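Local coordinates for protein C-domain type II peptide synthetase (Streptomyces globisporus, PDB 4ZNM) that is a type II peptide synthetase condensation domain with the fold of the CoA-acyltrans clan, at residues A[46-51]-A[155-160]; A[211-216]-A[343-348]; A[231-236]-A[362-367]; A[287-292]-A[318-323]. All blocks are in the same frame, centred on the assembly; numbering follows the deposited sequence.

Contact 1 (A[46-51]-A[155-160]); sequences YHIVGA and AHHTAA
Y46 and H157 lie one over the other where strand 148-156 runs out beside the start of strand 47-55, and this is the tightly packed part. H157 CB rests on a face of the Y46 ring, 3.8 Å from the ring centroid. With H157 CG turned anti to the backbone N (chi1 -164°), the imidazole follows over the hydroxyl half of the phenol as an offset stack, the planes at 24°. Next to the stack, Y46 O accepts from H157 N at 2.9 Å. The same oxygen hovers over the centre of the H156 imidazole, whose nitrogens take other partners: ND1 pairs with T158 OG1 at 2.8 Å and NE2 with the carbonyl of G43, fixing the ring's rotation. These histidines open the HHxxxD signature of condensation domains. Farther along, I48 N to A155 O (2.8 Å) and A155 N to I48 O form a hydrogen-bonded antiparallel pair, next to the non-hydrogen-bonded pair H47-H156.

The looser side is the partly exposed outer side of the H157 ring, with its water, and the I48 methyl. The water, over one face of the ring, joins Y46 OH and H157 O; I48 CB lies on the opposite face, toward the rim. H157 ND1 donates in the ring plane to A160 O at 2.8 Å, which fixes the ring, and I48 CG2 stays 4.4 Å from A160 CB, a loose apolar contact.

The two strands are neighbours in a six-stranded mixed sheet. L27 of helix 22-28 touches Y46 and T158, while helix 110-125 packs against H47, whose NE2 bonds T127 O.

Contact 2 (A[211-216]-A[343-348]); sequences VSKEFW and HELPFS
S212 and H343 begin a helix-against-loop contact of the condensation-domain fold, in which helix 207-219 presses on the chain that leaves helix 339-342 and runs to P346, the N-cap residue of helix 347-350. S212 OG lies in the plane of the H343 imidazole, at its edge, and makes a weak hydrogen bond with ND1 at 3.4 Å; the hydroxyl has a second partner in R208 O. S212 CB also meets L345 CD2.

K213 points away from the loop, yet its CG brushes L345 CD1 at 3.8 Å, the two side chains crossing at about a right angle, while the rest of the lysine chain extends onward.

F215, with CG anti to its own N (chi1 164°), lays its ring on the H343 imidazole in an offset stack, centroids 4.1 Å apart and planes at 13°. H343 CD2 sits over the centre of the phenyl ring, and F215 CB makes a CH-pi contact over the imidazole face, 3.9 Å from its centroid. CE2, at the edge of the same phenyl ring, points onto a face of the W216 indole, the two rings nearly perpendicular.

W216 finishes the walk. Its NE1 donates in the indole plane to H343 O at 2.7 Å, arriving 50° above the carbonyl plane.

Contact 3 (A[231-236]-A[362-367]); sequences DIPRSA and ASDNHQ
R234 N donates to D364 O at 2.9 Å, in the carbonyl plane and on a lone pair, and the preceding P233 CA lies 3.1 Å from the same oxygen in a CA-H...O contact. The next amide, S235 N, turns to the side chain of D364 and meets OD1 at 2.8 Å, on its syn side but 25° out of the carboxylate plane. S235 OG donates to OD2 at 3.0 Å, using the syn lone pair, so backbone and hydroxyl of one serine grip both carboxylate oxygens and fix the group's rotation. D364 reaches them because its CG is anti to the backbone N (chi1 -161°), swinging the carboxylate across to the serine.

The amides held this way belong to the short 3-10 turn 234-236, closed by A236 N on P233 O. It lies in the loop that follows strand 227-229, and D364 lies just before strand 366-373; the two strands are antiparallel neighbours at one edge of a five-stranded mixed sheet, with backbone bonds between N365 and T230 and between Q367 and L228.

On one flank N365 ND2 touches P233 CB at 3.8 Å. On the other, the R234 chain runs extended past A362, its CD 3.4 Å from A362 O and one guanidinium face over A362 CA. NH1 forms a salt bridge with D408, which probably eases the closeness of the R234 and R432 guanidinium groups.

Contact 4 (A[287-292]-A[318-323]); sequences LDITVP and TDLSGC
The carboxylate of D319, with OD1 3.8 Å from L287 O, is the flat group of this contact, and one face of it receives both donors of S321. S321 OG meets OD1 at 2.8 Å on the syn side, 30° out of the carboxylate plane; S321 N comes to the same oxygen at 3.0 Å from higher above that face. Two bonds on one oxygen limit the rotation of the group. The D288 carboxylate projects from the same side of the strand pair, its OD1 6.0 Å from D319 OD1; the like charges are probably eased by the salt bridge from D288 to R317.

Between the strands, I289 and T318 form a hydrogen-bonded antiparallel pair, N to O in both directions, beside the non-hydrogen-bonded pair D288-D319. L320 N adds a bond to L287 O at 2.9 Å, which carries the ladder one step beyond the paired strands.

The apolar contacts are made by L287, I289 and L320. I289 CG1 is anti to the carbonyl carbon (chi1 -67°), which carries CD1 away from the strand backbone to L320 CD2 at 4.0 Å, and L287 CD2 packs on L320 CB at the same distance. L287 CD1 lies against S321 CB. Helix 268-284 meets L287, I289 and T318, whereas R332 of helix 326-335 bonds the carbonyls of D319 and S321.

D319 and S321 thus make an Asx turn at the end of the antiparallel strand pair 288-295 and 312-319, leading into a type II beta turn from L320 to C323, with G322 at the positive phi such a turn calls for.

How the contacts relate
From the N terminus, contact 1 closes the first loop, joining strand 47-55 to strand 148-156 across 103 intervening residues, before any other contact opens. The chain then starts contact 2 on helix 207-219 and contact 3 just after strand 227-229. Contact 4 opens and closes inside both of their loops, bringing together two antiparallel strands. Contact 2 closes at 343-348 and contact 3 at 362-367, so their loops cross. Contacts 2 and 4 are the closest, with nearest atoms about 7 Å apart. Contact 1 thus ties the six-stranded sheet, contact 3 the edge of the five-stranded one, and contact 2 a helix to a loop.

Contact 1 (A[46-51]-A[155-160])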
loop_
_atom_site.group_PDB
_atom_site.type_symbol
_atom_site.label_atom_id
_atom_site.label_comp_id
_atom_site.label_asym_id
_atom_site.label_seq_id
_atom_site.Cartn_x
_atom_site.Cartn_y
_atom_site.Cartn_z
ATOM N N TYR A 46 6.909 7.813 -7.079
ATOM C CA TYR A 46 6.080 6.619 -6.878
ATOM C C TYR A 46 6.897 5.630 -6.054
ATOM O O TYR A 46 7.505 4.675 -6.563
ATOM C CB TYR A 46 5.615 6.013 -8.212
ATOM C CG TYR A 46 4.653 4.904 -8.028
ATOM C CD1 TYR A 46 3.351 5.156 -7.596
ATOM C CD2 TYR A 46 5.023 3.599 -8.280
ATOM C CE1 TYR A 46 2.436 4.142 -7.435
ATOM C CE2 TYR A 46 4.111 2.561 -8.093
ATOM C CZ TYR A 46 2.824 2.849 -7.684
ATOM O OH TYR A 46 1.914 1.837 -7.483
ATOM N N HIS A 47 6.957 5.922 -4.753
ATOM C CA HIS A 47 7.753 5.146 -3.835
ATOM C C HIS A 47 6.942 4.756 -2.612
ATOM O O HIS A 47 5.790 5.158 -2.452
ATOM C CB HIS A 47 9.026 5.911 -3.416
ATOM C CG HIS A 47 8.793 7.334 -3.020
ATOM N ND1 HIS A 47 7.855 7.703 -2.077
ATOM C CD2 HIS A 47 9.385 8.479 -3.439
ATOM C CE1 HIS A 47 7.885 9.018 -1.928
ATOM N NE2 HIS A 47 8.815 9.510 -2.731
ATOM N N ILE A 48 7.540 3.905 -1.794
ATOM C CA ILE A 48 6.911 3.469 -0.562
ATOM C C ILE A 48 7.951 3.680 0.537
ATOM O O ILE A 48 9.133 3.390 0.327
ATOM C CB ILE A 48 6.427 1.984 -0.669
ATOM C CG1 ILE A 48 5.822 1.494 0.640
ATOM C CG2 ILE A 48 7.601 1.073 -1.049
ATOM C CD1 ILE A 48 5.152 0.067 0.486
ATOM N N VAL A 49 7.523 4.200 1.686
ATOM C CA VAL A 49 8.455 4.517 2.775
ATOM C C VAL A 49 7.994 3.786 4.002
ATOM O O VAL A 49 6.815 3.577 4.191
ATOM C CB VAL A 49 8.542 6.030 3.085
ATOM C CG1 VAL A 49 8.897 6.801 1.860
ATOM C CG2 VAL A 49 7.202 6.511 3.662
ATOM N N GLY A 50 8.938 3.436 4.860
ATOM C CA GLY A 50 8.605 2.853 6.145
ATOM C C GLY A 50 9.656 3.265 7.158
ATOM O O GLY A 50 10.794 3.644 6.801
ATOM N N ALA A 51 9.253 3.223 8.413
ATOM C CA ALA A 51 10.135 3.599 9.516
ATOM C C ALA A 51 10.036 2.597 10.641
ATOM O O ALA A 51 8.936 2.117 10.963
ATOM C CB ALA A 51 9.779 4.972 10.025
ATOM N N ALA A 155 11.765 2.966 -1.027
ATOM C CA ALA A 155 11.959 2.104 -2.175
ATOM C C ALA A 155 10.958 2.468 -3.244
ATOM O O ALA A 155 9.831 2.877 -2.945
ATOM C CB ALA A 155 11.777 0.657 -1.772
ATOM N N HIS A 156 11.352 2.287 -4.493
ATOM C CA HIS A 156 10.439 2.561 -5.568
ATOM C C HIS A 156 9.319 1.532 -5.536
ATOM O O HIS A 156 9.535 0.336 -5.331
ATOM C CB HIS A 156 11.137 2.567 -6.921
ATOM C CG HIS A 156 10.392 3.378 -7.926
ATOM N ND1 HIS A 156 9.357 2.868 -8.684
ATOM C CD2 HIS A 156 10.473 4.694 -8.234
ATOM C CE1 HIS A 156 8.851 3.835 -9.438
ATOM N NE2 HIS A 156 9.515 4.951 -9.181
ATOM N N HIS A 157 8.105 2.015 -5.731
ATOM C CA HIS A 157 6.920 1.206 -5.483
ATOM C C HIS A 157 6.604 0.264 -6.657
ATOM O O HIS A 157 5.698 -0.587 -6.563
ATOM C CB HIS A 157 5.787 2.170 -5.141
ATOM C CG HIS A 157 4.586 1.532 -4.499
ATOM N ND1 HIS A 157 4.563 0.232 -4.030
ATOM C CD2 HIS A 157 3.355 2.035 -4.259
ATOM C CE1 HIS A 157 3.371 -0.032 -3.528
ATOM N NE2 HIS A 157 2.617 1.043 -3.657
ATOM N N THR A 158 7.355 0.401 -7.762
ATOM C CA THR A 158 7.368 -0.643 -8.800
ATOM C C THR A 158 8.186 -1.852 -8.351
ATOM O O THR A 158 8.027 -2.943 -8.895
ATOM C CB THR A 158 7.970 -0.142 -10.173
ATOM O OG1 THR A 158 9.305 0.355 -9.963
ATOM C CG2 THR A 158 7.098 0.934 -10.830
ATOM N N ALA A 159 9.045 -1.651 -7.345
ATOM C CA ALA A 159 9.992 -2.653 -6.887
ATOM C C ALA A 159 9.564 -3.342 -5.581
ATOM O O ALA A 159 10.050 -4.408 -5.278
ATOM C CB ALA A 159 11.367 -2.003 -6.685
ATOM N N ALA A 160 8.690 -2.713 -4.801
ATOM C CA ALA A 160 8.335 -3.206 -3.472
ATOM C C ALA A 160 6.969 -2.733 -3.070
ATOM O O ALA A 160 6.613 -1.584 -3.299
ATOM C CB ALA A 160 9.392 -2.731 -2.433
HETATM O O HOH W 1 2.984 -0.535 -6.975
#

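Contact 2 (A[211-216]-A[343-348])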
loop_
_atom_site.group_PDB
_atom_site.type_symbol
_atom_site.label_atom_id
_atom_site.label_comp_id
_atom_site.label_asym_id
_atom_site.label_seq_id
_atom_site.Cartn_x
_atom_site.Cartn_y
_atom_site.Cartn_z
ATOM N N VAL A 211 -12.987 -20.058 -16.579
ATOM C CA VAL A 211 -14.094 -20.078 -15.628
ATOM C C VAL A 211 -14.209 -18.727 -14.876
ATOM O O VAL A 211 -15.304 -18.183 -14.712
ATOM C CB VAL A 211 -13.934 -21.248 -14.636
ATOM C CG1 VAL A 211 -15.034 -21.227 -13.595
ATOM C CG2 VAL A 211 -13.956 -22.586 -15.361
ATOM N N SER A 212 -13.083 -18.171 -14.433
ATOM C CA SER A 212 -13.133 -16.947 -13.656
ATOM C C SER A 212 -13.535 -15.761 -14.539
ATOM O O SER A 212 -14.283 -14.880 -14.113
ATOM C CB SER A 212 -11.776 -16.667 -12.983
ATOM O OG SER A 212 -11.510 -17.595 -11.940
ATOM N N LYS A 213 -13.024 -15.742 -15.767
ATOM C CA LYS A 213 -13.370 -14.688 -16.730
ATOM C C LYS A 213 -14.869 -14.680 -16.961
ATOM O O LYS A 213 -15.470 -13.614 -17.029
ATOM C CB LYS A 213 -12.627 -14.871 -18.070
ATOM C CG LYS A 213 -11.203 -14.353 -18.005
ATOM C CD LYS A 213 -10.378 -14.605 -19.246
ATOM C CE LYS A 213 -9.003 -13.980 -19.063
ATOM N NZ LYS A 213 -8.270 -13.791 -20.323
ATOM N N GLU A 214 -15.464 -15.861 -17.057
ATOM C CA GLU A 214 -16.910 -15.943 -17.287
ATOM C C GLU A 214 -17.634 -15.460 -16.041
ATOM O O GLU A 214 -18.635 -14.778 -16.152
ATOM C CB GLU A 214 -17.363 -17.360 -17.642
ATOM C CG GLU A 214 -18.679 -17.384 -18.447
ATOM C CD GLU A 214 -19.195 -18.797 -18.720
ATOM O OE1 GLU A 214 -18.386 -19.675 -19.096
ATOM O OE2 GLU A 214 -20.416 -19.026 -18.567
ATOM N N PHE A 215 -17.117 -15.782 -14.857
ATOM C CA PHE A 215 -17.692 -15.241 -13.624
ATOM C C PHE A 215 -17.692 -13.707 -13.613
ATOM O O PHE A 215 -18.689 -13.082 -13.277
ATOM C CB PHE A 215 -16.938 -15.753 -12.387
ATOM C CG PHE A 215 -17.225 -14.953 -11.147
ATOM C CD1 PHE A 215 -18.312 -15.253 -10.365
ATOM C CD2 PHE A 215 -16.427 -13.890 -10.784
ATOM C CE1 PHE A 215 -18.597 -14.512 -9.256
ATOM C CE2 PHE A 215 -16.723 -13.132 -9.671
ATOM C CZ PHE A 215 -17.800 -13.462 -8.899
ATOM N N TRP A 216 -16.574 -13.091 -13.985
ATOM C CA TRP A 216 -16.445 -11.641 -13.900
ATOM C C TRP A 216 -17.277 -10.893 -14.941
ATOM O O TRP A 216 -17.851 -9.849 -14.633
ATOM C CB TRP A 216 -14.981 -11.243 -14.024
ATOM C CG TRP A 216 -14.196 -11.526 -12.777
ATOM C CD1 TRP A 216 -13.239 -12.488 -12.593
ATOM C CD2 TRP A 216 -14.324 -10.844 -11.526
ATOM N NE1 TRP A 216 -12.740 -12.417 -11.307
ATOM C CE2 TRP A 216 -13.395 -11.418 -10.634
ATOM C CE3 TRP A 216 -15.113 -9.785 -11.083
ATOM C CZ2 TRP A 216 -13.258 -10.978 -9.314
ATOM C CZ3 TRP A 216 -14.955 -9.336 -9.786
ATOM C CH2 TRP A 216 -14.048 -9.937 -8.915
ATOM N N HIS A 343 -12.216 -16.030 -7.394
ATOM C CA HIS A 343 -12.055 -15.875 -8.837
ATOM C C HIS A 343 -11.040 -14.829 -9.197
ATOM O O HIS A 343 -11.043 -14.317 -10.318
ATOM C CB HIS A 343 -13.383 -15.517 -9.483
ATOM C CG HIS A 343 -14.414 -16.590 -9.352
ATOM N ND1 HIS A 343 -14.381 -17.744 -10.108
ATOM C CD2 HIS A 343 -15.512 -16.682 -8.565
ATOM C CE1 HIS A 343 -15.425 -18.500 -9.796
ATOM N NE2 HIS A 343 -16.129 -17.876 -8.868
ATOM N N GLU A 344 -10.150 -14.521 -8.265
ATOM C CA GLU A 344 -9.257 -13.392 -8.483
ATOM C C GLU A 344 -8.441 -13.563 -9.761
ATOM O O GLU A 344 -7.867 -14.623 -10.025
ATOM C CB GLU A 344 -8.305 -13.180 -7.300
ATOM C CG GLU A 344 -7.384 -12.001 -7.538
ATOM C CD GLU A 344 -6.481 -11.608 -6.344
ATOM O OE1 GLU A 344 -6.610 -12.213 -5.265
ATOM O OE2 GLU A 344 -5.625 -10.695 -6.517
ATOM N N LEU A 345 -8.355 -12.472 -10.515
ATOM C CA LEU A 345 -7.483 -12.407 -11.687
ATOM C C LEU A 345 -6.597 -11.169 -11.700
ATOM O O LEU A 345 -7.008 -10.106 -11.218
ATOM C CB LEU A 345 -8.329 -12.405 -12.964
ATOM C CG LEU A 345 -9.160 -13.655 -13.297
ATOM C CD1 LEU A 345 -9.988 -13.367 -14.526
ATOM C CD2 LEU A 345 -8.262 -14.874 -13.523
ATOM N N PRO A 346 -5.410 -11.281 -12.310
ATOM C CA PRO A 346 -4.627 -10.060 -12.526
ATOM C C PRO A 346 -5.449 -9.050 -13.307
ATOM O O PRO A 346 -5.947 -9.377 -14.400
ATOM C CB PRO A 346 -3.416 -10.532 -13.342
ATOM C CG PRO A 346 -3.502 -12.032 -13.391
ATOM C CD PRO A 346 -4.893 -12.415 -13.096
ATOM N N PHE A 347 -5.573 -7.838 -12.769
ATOM C CA PHE A 347 -6.500 -6.872 -13.323
ATOM C C PHE A 347 -6.235 -6.560 -14.803
ATOM O O PHE A 347 -7.175 -6.350 -15.554
ATOM C CB PHE A 347 -6.474 -5.574 -12.509
ATOM C CG PHE A 347 -7.575 -4.613 -12.880
ATOM C CD1 PHE A 347 -7.295 -3.436 -13.524
ATOM C CD2 PHE A 347 -8.893 -4.902 -12.588
ATOM C CE1 PHE A 347 -8.313 -2.539 -13.867
ATOM C CE2 PHE A 347 -9.903 -4.012 -12.923
ATOM C CZ PHE A 347 -9.608 -2.838 -13.565
ATOM N N SER A 348 -4.970 -6.522 -15.220
ATOM C CA SER A 348 -4.645 -6.181 -16.605
ATOM C C SER A 348 -5.214 -7.224 -17.583
ATOM O O SER A 348 -5.496 -6.905 -18.739
ATOM C CB SER A 348 -3.126 -6.049 -16.793
ATOM O OG SER A 348 -2.518 -7.317 -16.649
#

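Contact 3 (A[231-236]-A[362-367])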
loop_
_atom_site.group_PDB
_atom_site.type_symbol
_atom_site.label_atom_id
_atom_site.label_comp_id
_atom_site.label_asym_id
_atom_site.label_seq_id
_atom_site.Cartn_x
_atom_site.Cartn_y
_atom_site.Cartn_z
ATOM N N ASP A 231 -12.668 18.462 -7.039
ATOM C CA ASP A 231 -12.788 19.912 -6.878
ATOM C C ASP A 231 -12.206 20.642 -8.064
ATOM O O ASP A 231 -12.651 21.728 -8.381
ATOM C CB ASP A 231 -12.067 20.403 -5.625
ATOM C CG ASP A 231 -12.659 19.849 -4.346
ATOM O OD1 ASP A 231 -13.894 19.700 -4.302
ATOM O OD2 ASP A 231 -11.880 19.583 -3.378
ATOM N N ILE A 232 -11.194 20.050 -8.693
ATOM C CA ILE A 232 -10.493 20.679 -9.790
ATOM C C ILE A 232 -10.503 19.683 -10.944
ATOM O O ILE A 232 -10.111 18.501 -10.766
ATOM C CB ILE A 232 -9.045 21.079 -9.400
ATOM C CG1 ILE A 232 -9.033 21.972 -8.145
ATOM C CG2 ILE A 232 -8.388 21.796 -10.563
ATOM C CD1 ILE A 232 -7.687 21.986 -7.407
ATOM N N PRO A 233 -10.943 20.133 -12.129
ATOM C CA PRO A 233 -11.000 19.189 -13.247
ATOM C C PRO A 233 -9.650 18.812 -13.805
ATOM O O PRO A 233 -8.666 19.542 -13.727
ATOM C CB PRO A 233 -11.810 19.935 -14.304
ATOM C CG PRO A 233 -11.603 21.365 -14.016
ATOM C CD PRO A 233 -11.498 21.445 -12.496
ATOM N N ARG A 234 -9.636 17.618 -14.365
ATOM C CA ARG A 234 -8.509 17.089 -15.078
ATOM C C ARG A 234 -7.980 18.117 -16.078
ATOM O O ARG A 234 -6.783 18.372 -16.131
ATOM C CB ARG A 234 -8.955 15.779 -15.762
ATOM C CG ARG A 234 -7.822 14.916 -16.257
ATOM C CD ARG A 234 -8.379 13.609 -16.925
ATOM N NE ARG A 234 -7.287 12.672 -17.114
ATOM C CZ ARG A 234 -6.877 11.815 -16.187
ATOM N NH1 ARG A 234 -5.845 11.019 -16.439
ATOM N NH2 ARG A 234 -7.500 11.748 -15.012
ATOM N N SER A 235 -8.884 18.735 -16.841
ATOM C CA SER A 235 -8.498 19.701 -17.886
ATOM C C SER A 235 -7.834 20.993 -17.360
ATOM O O SER A 235 -7.233 21.726 -18.126
ATOM C CB SER A 235 -9.725 20.083 -18.745
ATOM O OG SER A 235 -10.777 20.617 -17.940
ATOM N N ALA A 236 -7.907 21.277 -16.066
ATOM C CA ALA A 236 -7.225 22.467 -15.567
ATOM C C ALA A 236 -5.709 22.262 -15.666
ATOM O O ALA A 236 -4.945 23.218 -15.652
ATOM C CB ALA A 236 -7.634 22.768 -14.138
ATOM N N ALA A 362 -11.112 8.588 -15.881
ATOM C CA ALA A 362 -10.402 9.558 -16.711
ATOM C C ALA A 362 -11.325 10.730 -16.960
ATOM O O ALA A 362 -11.040 11.629 -17.796
ATOM C CB ALA A 362 -9.938 8.909 -18.044
ATOM N N SER A 363 -12.448 10.725 -16.249
ATOM C CA SER A 363 -13.417 11.745 -16.553
ATOM C C SER A 363 -12.859 13.051 -16.008
ATOM O O SER A 363 -11.946 13.080 -15.135
ATOM C CB SER A 363 -14.792 11.390 -16.004
ATOM O OG SER A 363 -14.845 11.567 -14.617
ATOM N N ASP A 364 -13.364 14.139 -16.568
ATOM C CA ASP A 364 -12.793 15.448 -16.335
ATOM C C ASP A 364 -13.104 15.882 -14.920
ATOM O O ASP A 364 -12.351 16.625 -14.328
ATOM C CB ASP A 364 -13.352 16.454 -17.352
ATOM C CG ASP A 364 -12.497 17.682 -17.483
ATOM O OD1 ASP A 364 -11.266 17.539 -17.670
ATOM O OD2 ASP A 364 -13.055 18.788 -17.396
ATOM N N ASN A 365 -14.218 15.394 -14.387
ATOM C CA ASN A 365 -14.719 15.857 -13.110
ATOM C C ASN A 365 -14.813 14.765 -12.057
ATOM O O ASN A 365 -15.370 14.998 -10.991
ATOM C CB ASN A 365 -16.084 16.502 -13.311
ATOM C CG ASN A 365 -15.982 17.848 -14.013
ATOM O OD1 ASN A 365 -16.435 18.004 -15.146
ATOM N ND2 ASN A 365 -15.359 18.825 -13.343
ATOM N N HIS A 366 -14.307 13.571 -12.347
ATOM C CA HIS A 366 -14.279 12.525 -11.312
ATOM C C HIS A 366 -12.960 11.758 -11.281
ATOM O O HIS A 366 -12.224 11.747 -12.268
ATOM C CB HIS A 366 -15.425 11.515 -11.496
ATOM C CG HIS A 366 -16.782 12.148 -11.526
ATOM N ND1 HIS A 366 -17.640 12.144 -10.446
ATOM C CD2 HIS A 366 -17.420 12.819 -12.510
ATOM C CE1 HIS A 366 -18.748 12.786 -10.764
ATOM N NE2 HIS A 366 -18.639 13.205 -12.011
ATOM N N GLN A 367 -12.700 11.108 -10.138
ATOM C CA GLN A 367 -11.669 10.097 -10.031
ATOM C C GLN A 367 -12.150 8.872 -9.282
ATOM O O GLN A 367 -13.070 8.924 -8.464
ATOM C CB GLN A 367 -10.441 10.650 -9.312
ATOM C CG GLN A 367 -9.616 11.628 -10.079
ATOM C CD GLN A 367 -8.415 12.102 -9.250
ATOM O OE1 GLN A 367 -8.595 12.699 -8.197
ATOM N NE2 GLN A 367 -7.196 11.799 -9.709
HETATM O O HOH W 2 -9.770 11.685 -13.965
#

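Contact 4 (A[287-292]-A[318-323])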
loop_
_atom_site.group_PDB
_atom_site.type_symbol
_atom_site.label_atom_id
_atom_site.label_comp_id
_atom_site.label_asym_id
_atom_site.label_seq_id
_atom_site.Cartn_x
_atom_site.Cartn_y
_atom_site.Cartn_z
ATOM N N LEU A 287 -26.726 2.640 -4.889
ATOM C CA LEU A 287 -26.956 1.415 -4.131
ATOM C C LEU A 287 -26.174 0.250 -4.731
ATOM O O LEU A 287 -25.778 -0.664 -4.013
ATOM C CB LEU A 287 -28.452 1.087 -4.098
ATOM C CG LEU A 287 -29.236 1.967 -3.111
ATOM C CD1 LEU A 287 -30.730 1.863 -3.362
ATOM C CD2 LEU A 287 -28.913 1.605 -1.656
ATOM N N ASP A 288 -25.971 0.291 -6.049
ATOM C CA ASP A 288 -25.113 -0.649 -6.762
ATOM C C ASP A 288 -23.715 -0.064 -6.741
ATOM O O ASP A 288 -23.407 0.880 -7.481
ATOM C CB ASP A 288 -25.620 -0.884 -8.200
ATOM C CG ASP A 288 -24.583 -1.549 -9.102
ATOM O OD1 ASP A 288 -23.759 -2.340 -8.602
ATOM O OD2 ASP A 288 -24.580 -1.267 -10.325
ATOM N N ILE A 289 -22.861 -0.626 -5.884
ATOM C CA ILE A 289 -21.603 0.008 -5.546
ATOM C C ILE A 289 -20.412 -0.862 -5.898
ATOM O O ILE A 289 -20.223 -1.957 -5.340
ATOM C CB ILE A 289 -21.594 0.377 -4.053
ATOM C CG1 ILE A 289 -22.639 1.474 -3.804
ATOM C CG2 ILE A 289 -20.215 0.833 -3.618
ATOM C CD1 ILE A 289 -22.625 2.009 -2.401
ATOM N N THR A 290 -19.589 -0.369 -6.810
ATOM C CA THR A 290 -18.366 -1.068 -7.141
ATOM C C THR A 290 -17.153 -0.217 -6.740
ATOM O O THR A 290 -16.951 0.879 -7.258
ATOM C CB THR A 290 -18.275 -1.400 -8.656
ATOM O OG1 THR A 290 -19.378 -2.218 -9.053
ATOM C CG2 THR A 290 -16.997 -2.129 -8.959
ATOM N N VAL A 291 -16.345 -0.768 -5.851
ATOM C CA VAL A 291 -15.148 -0.102 -5.309
ATOM C C VAL A 291 -14.001 -1.097 -5.349
ATOM O O VAL A 291 -14.141 -2.224 -4.892
ATOM C CB VAL A 291 -15.369 0.424 -3.876
ATOM C CG1 VAL A 291 -14.062 1.040 -3.298
ATOM C CG2 VAL A 291 -16.453 1.468 -3.872
ATOM N N PRO A 292 -12.865 -0.693 -5.903
ATOM C CA PRO A 292 -11.741 -1.617 -5.941
ATOM C C PRO A 292 -10.982 -1.620 -4.626
ATOM O O PRO A 292 -10.962 -0.617 -3.889
ATOM C CB PRO A 292 -10.845 -1.055 -7.063
ATOM C CG PRO A 292 -11.204 0.371 -7.152
ATOM C CD PRO A 292 -12.609 0.519 -6.706
ATOM N N THR A 318 -21.010 -4.699 -4.766
ATOM C CA THR A 318 -22.053 -5.107 -3.825
ATOM C C THR A 318 -23.321 -4.306 -4.044
ATOM O O THR A 318 -23.280 -3.087 -4.282
ATOM C CB THR A 318 -21.597 -4.914 -2.370
ATOM O OG1 THR A 318 -20.328 -5.533 -2.197
ATOM C CG2 THR A 318 -22.583 -5.547 -1.382
ATOM N N ASP A 319 -24.445 -4.999 -3.944
ATOM C CA ASP A 319 -25.761 -4.390 -4.095
ATOM C C ASP A 319 -26.347 -4.155 -2.734
ATOM O O ASP A 319 -26.648 -5.110 -2.023
ATOM C CB ASP A 319 -26.684 -5.285 -4.903
ATOM C CG ASP A 319 -28.053 -4.648 -5.146
ATOM O OD1 ASP A 319 -28.240 -3.460 -4.802
ATOM O OD2 ASP A 319 -28.932 -5.341 -5.695
ATOM N N LEU A 320 -26.492 -2.889 -2.376
ATOM C CA LEU A 320 -26.942 -2.481 -1.055
ATOM C C LEU A 320 -28.451 -2.271 -1.029
ATOM O O LEU A 320 -29.010 -1.886 0.004
ATOM C CB LEU A 320 -26.264 -1.184 -0.626
ATOM C CG LEU A 320 -24.925 -1.294 0.117
ATOM C CD1 LEU A 320 -23.846 -1.946 -0.735
ATOM C CD2 LEU A 320 -24.515 0.092 0.540
ATOM N N SER A 321 -29.112 -2.471 -2.163
ATOM C CA SER A 321 -30.539 -2.209 -2.214
ATOM C C SER A 321 -31.298 -3.235 -1.381
ATOM O O SER A 321 -31.080 -4.451 -1.498
ATOM C CB SER A 321 -31.059 -2.214 -3.644
ATOM O OG SER A 321 -31.020 -3.513 -4.210
ATOM N N GLY A 322 -32.204 -2.729 -0.549
ATOM C CA GLY A 322 -33.032 -3.579 0.281
ATOM C C GLY A 322 -32.382 -3.968 1.606
ATOM O O GLY A 322 -32.999 -4.686 2.393
ATOM N N CYS A 323 -31.142 -3.525 1.830
ATOM C CA CYS A 323 -30.476 -3.652 3.131
ATOM C C CYS A 323 -31.258 -3.024 4.279
ATOM O O CYS A 323 -31.666 -1.873 4.200
ATOM C CB CYS A 323 -29.105 -2.996 3.094
ATOM S SG CYS A 323 -27.840 -4.098 2.521
#